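Local coordinates for ferric uptake regulation protein (Pseudomonas aeruginosa, PDB 1MZB) that probably acts as an iron-responsive transcriptional regulator that binds DNA through a winged-helix domain and controls genes of iron homeostasis, at residues M3-N6 and S7-R10; T61-A65 and A66-V70. All coordinates share one frame; numbering follows the deposited sequence.

How the contacts relate
Contact 1 (M3-N6 with S7-R10) is the first turns of the N-terminal helix 4-11. Contact 2 (T61-A65 with A66-V70) comes later in the chain, where helix 53-66 ends and strand 69-72 begins. Their centres are 14 Å apart, and they touch directly. CD2 of L9 in contact 1 lies 3.7 Å from CE1 of F63 in contact 2, and L68 also packs against helix 4-11, on L9. Both rest on helix 18-28. Together they belong to the N-terminal winged-helix domain, which in this family is the DNA-binding part. Contact 1 also faces the second subunit, so the N-terminal helix joins the domain core to the dimer partner.

Contact 1 (M3-N6 and S7-R10); sequences MVEN and SELR
The guanidinium of R10 has CB of N6 over one face, 3.4 Å from NH1. The amide of N6 does not stack on it: the two planes are 83° apart, although the side chains run next to each other and point the same way. This pair spans one turn of the N-terminal helix 4-11, an i to i+4 relation. CG of R10 sits beside the backbone N (chi1 -69°), which aims the chain back along the helix, and its extended run from CG to NE carries the head alongside N6. A water then joins the two heads. It accepts from ND2 of N6 at 2.7 Å and from NH1 of R10, and more weakly from the backbone N of M3.

Four backbone bonds hold the turns together. They run from N of S7, E8, L9 and R10 to O of M3, V4, E5 and N6. The last is the shortest, with N of R10 2.9 Å from O of N6. The aliphatic part of R10 also covers that carbonyl.

On another side of the helix, E8 sends its extended chain past V4. CG of E8 is 3.2 Å from O of V4, and CG1 of V4 lies near the carboxylate. OE2 of E8 makes a salt bridge to K110 of the second subunit, and V4 packs on R117 of that subunit. E5 packs on L24 and Q25 of helix 18-28, and L9 on R20. At the start of the helix a second water donates to O of M3 at 2.9 Å and also hydrogen-bonds to OG of S7 at 3.0 Å.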
loop_
_atom_site.group_PDB
_atom_site.type_symbol
_atom_site.label_atom_id
_atom_site.label_comp_id
_atom_site.label_asym_id
_atom_site.label_seq_id
_atom_site.Cartn_x
_atom_site.Cartn_y
_atom_site.Cartn_z
ATOM N N MET A 3 -13.343 -14.197 -15.091
ATOM C CA MET A 3 -13.247 -12.810 -14.564
ATOM C C MET A 3 -12.272 -12.790 -13.388
ATOM O O MET A 3 -11.953 -13.831 -12.811
ATOM C CB MET A 3 -14.627 -12.329 -14.120
ATOM C CG MET A 3 -14.845 -10.830 -14.254
ATOM S SD MET A 3 -16.577 -10.334 -13.965
ATOM C CE MET A 3 -17.208 -10.128 -15.647
ATOM N N VAL A 4 -11.786 -11.606 -13.036
ATOM C CA VAL A 4 -10.838 -11.492 -11.938
ATOM C C VAL A 4 -11.512 -11.804 -10.618
ATOM O O VAL A 4 -10.892 -12.376 -9.726
ATOM C CB VAL A 4 -10.207 -10.066 -11.890
ATOM C CG1 VAL A 4 -9.494 -9.833 -10.556
ATOM C CG2 VAL A 4 -9.230 -9.916 -13.029
ATOM N N GLU A 5 -12.780 -11.425 -10.486
ATOM C CA GLU A 5 -13.518 -11.689 -9.252
ATOM C C GLU A 5 -13.708 -13.186 -9.076
ATOM O O GLU A 5 -13.616 -13.708 -7.973
ATOM C CB GLU A 5 -14.895 -11.010 -9.268
ATOM C CG GLU A 5 -14.859 -9.495 -9.128
ATOM C CD GLU A 5 -14.636 -8.791 -10.446
ATOM O OE1 GLU A 5 -13.935 -9.368 -11.297
ATOM O OE2 GLU A 5 -15.148 -7.659 -10.636
ATOM N N ASN A 6 -13.978 -13.880 -10.176
ATOM C CA ASN A 6 -14.169 -15.324 -10.108
ATOM C C ASN A 6 -12.918 -16.009 -9.591
ATOM O O ASN A 6 -13.002 -16.884 -8.743
ATOM C CB ASN A 6 -14.533 -15.873 -11.486
ATOM C CG ASN A 6 -15.928 -15.470 -11.919
ATOM O OD1 ASN A 6 -16.527 -14.539 -11.364
ATOM N ND2 ASN A 6 -16.453 -16.162 -12.926
ATOM N N SER A 7 -11.758 -15.599 -10.095
ATOM C CA SER A 7 -10.506 -16.196 -9.661
ATOM C C SER A 7 -10.282 -15.923 -8.187
ATOM O O SER A 7 -9.888 -16.813 -7.440
ATOM C CB SER A 7 -9.322 -15.655 -10.473
ATOM O OG SER A 7 -9.535 -15.865 -11.860
ATOM N N GLU A 8 -10.560 -14.695 -7.753
ATOM C CA GLU A 8 -10.364 -14.365 -6.347
ATOM C C GLU A 8 -11.207 -15.242 -5.449
ATOM O O GLU A 8 -10.731 -15.736 -4.428
ATOM C CB GLU A 8 -10.700 -12.898 -6.107
ATOM C CG GLU A 8 -9.738 -11.966 -6.795
ATOM C CD GLU A 8 -10.019 -10.524 -6.452
ATOM O OE1 GLU A 8 -11.112 -10.050 -6.807
ATOM O OE2 GLU A 8 -9.151 -9.883 -5.822
ATOM N N LEU A 9 -12.460 -15.438 -5.836
ATOM C CA LEU A 9 -13.377 -16.267 -5.067
ATOM C C LEU A 9 -12.947 -17.736 -5.046
ATOM O O LEU A 9 -13.001 -18.387 -4.004
ATOM C CB LEU A 9 -14.796 -16.142 -5.633
ATOM C CG LEU A 9 -15.519 -14.809 -5.402
ATOM C CD1 LEU A 9 -16.888 -14.845 -6.077
ATOM C CD2 LEU A 9 -15.698 -14.563 -3.884
ATOM N N ARG A 10 -12.511 -18.264 -6.190
ATOM C CA ARG A 10 -12.082 -19.665 -6.242
ATOM C C ARG A 10 -10.815 -19.885 -5.433
ATOM O O ARG A 10 -10.736 -20.829 -4.645
ATOM C CB ARG A 10 -11.896 -20.102 -7.695
ATOM C CG ARG A 10 -13.233 -20.188 -8.407
ATOM C CD ARG A 10 -13.123 -20.352 -9.899
ATOM N NE ARG A 10 -14.458 -20.408 -10.484
ATOM C CZ ARG A 10 -14.804 -19.828 -11.630
ATOM N NH1 ARG A 10 -13.906 -19.139 -12.326
ATOM N NH2 ARG A 10 -16.051 -19.935 -12.074
HETATM O O HOH W 1 -11.769 -16.638 -13.686
HETATM O O HOH W 2 -14.462 -17.052 -14.595
#

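Contact 2 (T61-A65 and A66-V70)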
loop_
_atom_site.group_PDB
_atom_site.type_symbol
_atom_site.label_atom_id
_atom_site.label_comp_id
_atom_site.label_asym_id
_atom_site.label_seq_id
_atom_site.Cartn_x
_atom_site.Cartn_y
_atom_site.Cartn_z
ATOM N N THR A 61 -18.581 -11.621 6.137
ATOM C CA THR A 61 -17.950 -12.489 7.149
ATOM C C THR A 61 -17.294 -13.707 6.458
ATOM O O THR A 61 -16.226 -14.176 6.869
ATOM C CB THR A 61 -18.965 -12.946 8.218
ATOM O OG1 THR A 61 -19.379 -11.783 8.973
ATOM C CG2 THR A 61 -18.315 -13.937 9.193
ATOM N N GLN A 62 -17.909 -14.154 5.370
ATOM C CA GLN A 62 -17.353 -15.278 4.579
ATOM C C GLN A 62 -16.031 -14.791 3.980
ATOM O O GLN A 62 -15.023 -15.515 4.012
ATOM C CB GLN A 62 -18.339 -15.697 3.469
ATOM C CG GLN A 62 -19.699 -16.227 3.962
ATOM C CD GLN A 62 -20.614 -16.783 2.873
ATOM O OE1 GLN A 62 -20.798 -16.174 1.806
ATOM N NE2 GLN A 62 -21.210 -17.959 3.145
ATOM N N PHE A 63 -16.029 -13.560 3.449
ATOM C CA PHE A 63 -14.827 -12.974 2.846
ATOM C C PHE A 63 -13.722 -12.783 3.866
ATOM O O PHE A 63 -12.545 -12.955 3.575
ATOM C CB PHE A 63 -15.132 -11.601 2.219
ATOM C CG PHE A 63 -15.880 -11.671 0.927
ATOM C CD1 PHE A 63 -16.270 -12.890 0.394
ATOM C CD2 PHE A 63 -16.213 -10.510 0.257
ATOM C CE1 PHE A 63 -16.981 -12.943 -0.795
ATOM C CE2 PHE A 63 -16.935 -10.559 -0.941
ATOM C CZ PHE A 63 -17.317 -11.773 -1.459
ATOM N N GLU A 64 -14.109 -12.418 5.083
ATOM C CA GLU A 64 -13.137 -12.188 6.122
ATOM C C GLU A 64 -12.424 -13.484 6.527
ATOM O O GLU A 64 -11.201 -13.521 6.667
ATOM C CB GLU A 64 -13.838 -11.587 7.334
ATOM C CG GLU A 64 -12.907 -11.272 8.460
ATOM C CD GLU A 64 -13.428 -11.855 9.744
ATOM O OE1 GLU A 64 -14.334 -11.232 10.356
ATOM O OE2 GLU A 64 -12.958 -12.968 10.112
ATOM N N ALA A 65 -13.207 -14.517 6.742
ATOM C CA ALA A 65 -12.672 -15.817 7.154
ATOM C C ALA A 65 -11.739 -16.383 6.089
ATOM O O ALA A 65 -10.719 -17.021 6.404
ATOM C CB ALA A 65 -13.807 -16.765 7.398
ATOM N N ALA A 66 -12.104 -16.135 4.839
ATOM C CA ALA A 66 -11.351 -16.593 3.681
ATOM C C ALA A 66 -10.086 -15.800 3.438
ATOM O O ALA A 66 -9.198 -16.251 2.709
ATOM C CB ALA A 66 -12.256 -16.540 2.437
ATOM N N GLY A 67 -9.993 -14.615 4.028
ATOM C CA GLY A 67 -8.815 -13.803 3.827
ATOM C C GLY A 67 -8.949 -12.774 2.715
ATOM O O GLY A 67 -7.989 -12.066 2.426
ATOM N N LEU A 68 -10.110 -12.686 2.088
ATOM C CA LEU A 68 -10.296 -11.679 1.044
ATOM C C LEU A 68 -10.459 -10.286 1.680
ATOM O O LEU A 68 -10.175 -9.270 1.045
ATOM C CB LEU A 68 -11.536 -11.987 0.227
ATOM C CG LEU A 68 -11.356 -13.176 -0.711
ATOM C CD1 LEU A 68 -12.680 -13.435 -1.414
ATOM C CD2 LEU A 68 -10.232 -12.856 -1.716
ATOM N N VAL A 69 -10.981 -10.235 2.902
ATOM C CA VAL A 69 -11.119 -8.922 3.572
ATOM C C VAL A 69 -10.629 -9.050 5.001
ATOM O O VAL A 69 -10.491 -10.164 5.510
ATOM C CB VAL A 69 -12.584 -8.360 3.600
ATOM C CG1 VAL A 69 -13.185 -8.354 2.203
ATOM C CG2 VAL A 69 -13.441 -9.088 4.585
ATOM N N VAL A 70 -10.330 -7.910 5.621
ATOM C CA VAL A 70 -9.887 -7.879 7.002
ATOM C C VAL A 70 -10.982 -7.082 7.703
ATOM O O VAL A 70 -11.501 -6.131 7.127
ATOM C CB VAL A 70 -8.566 -7.105 7.153
ATOM C CG1 VAL A 70 -8.200 -7.004 8.622
ATOM C CG2 VAL A 70 -7.424 -7.834 6.382
HETATM O O HOH W 3 -8.797 -11.874 7.128
#
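F63 puts one face of its ring under the CD1 methyl of L68, with CD1 of F63 4.1 Å from CD1 of L68. V69 meets the same residue nearer its root: CG1 of V69 is 3.8 Å from CB of F63. The other methyl, CG2 of V69, takes the crowded position between backbone N and carbonyl carbon (chi1 of CG1 -52°) and rests on the backbone of E64, 3.4 Å from N of E64.

The backbone here ends helix 53-66 in a Schellman motif. G67 has positive phi (95°), which turns the chain out of the helix. Two bonds define the motif. N of L68 makes a weak one to O of F63 at 2.9 Å, and N of G67 bonds to O of E64 at 3.1 Å from above its carbonyl plane. O of F63 receives an extra bond from N of V69 at 3.2 Å. A water donates to O of E64 and to O of V69, bridging the helix end to the new strand. CA of E64 adds a CH...O contact to O of V69 at 3.4 Å.

The chain then enters strand 69-72, which pairs with strand 80-83 to form the wing. Bonds to the carbonyls of F63 and E64 thus close the backbone turn, while F63, L68 and V69 give it an apolar side that packs on helices 4-11 and 18-28.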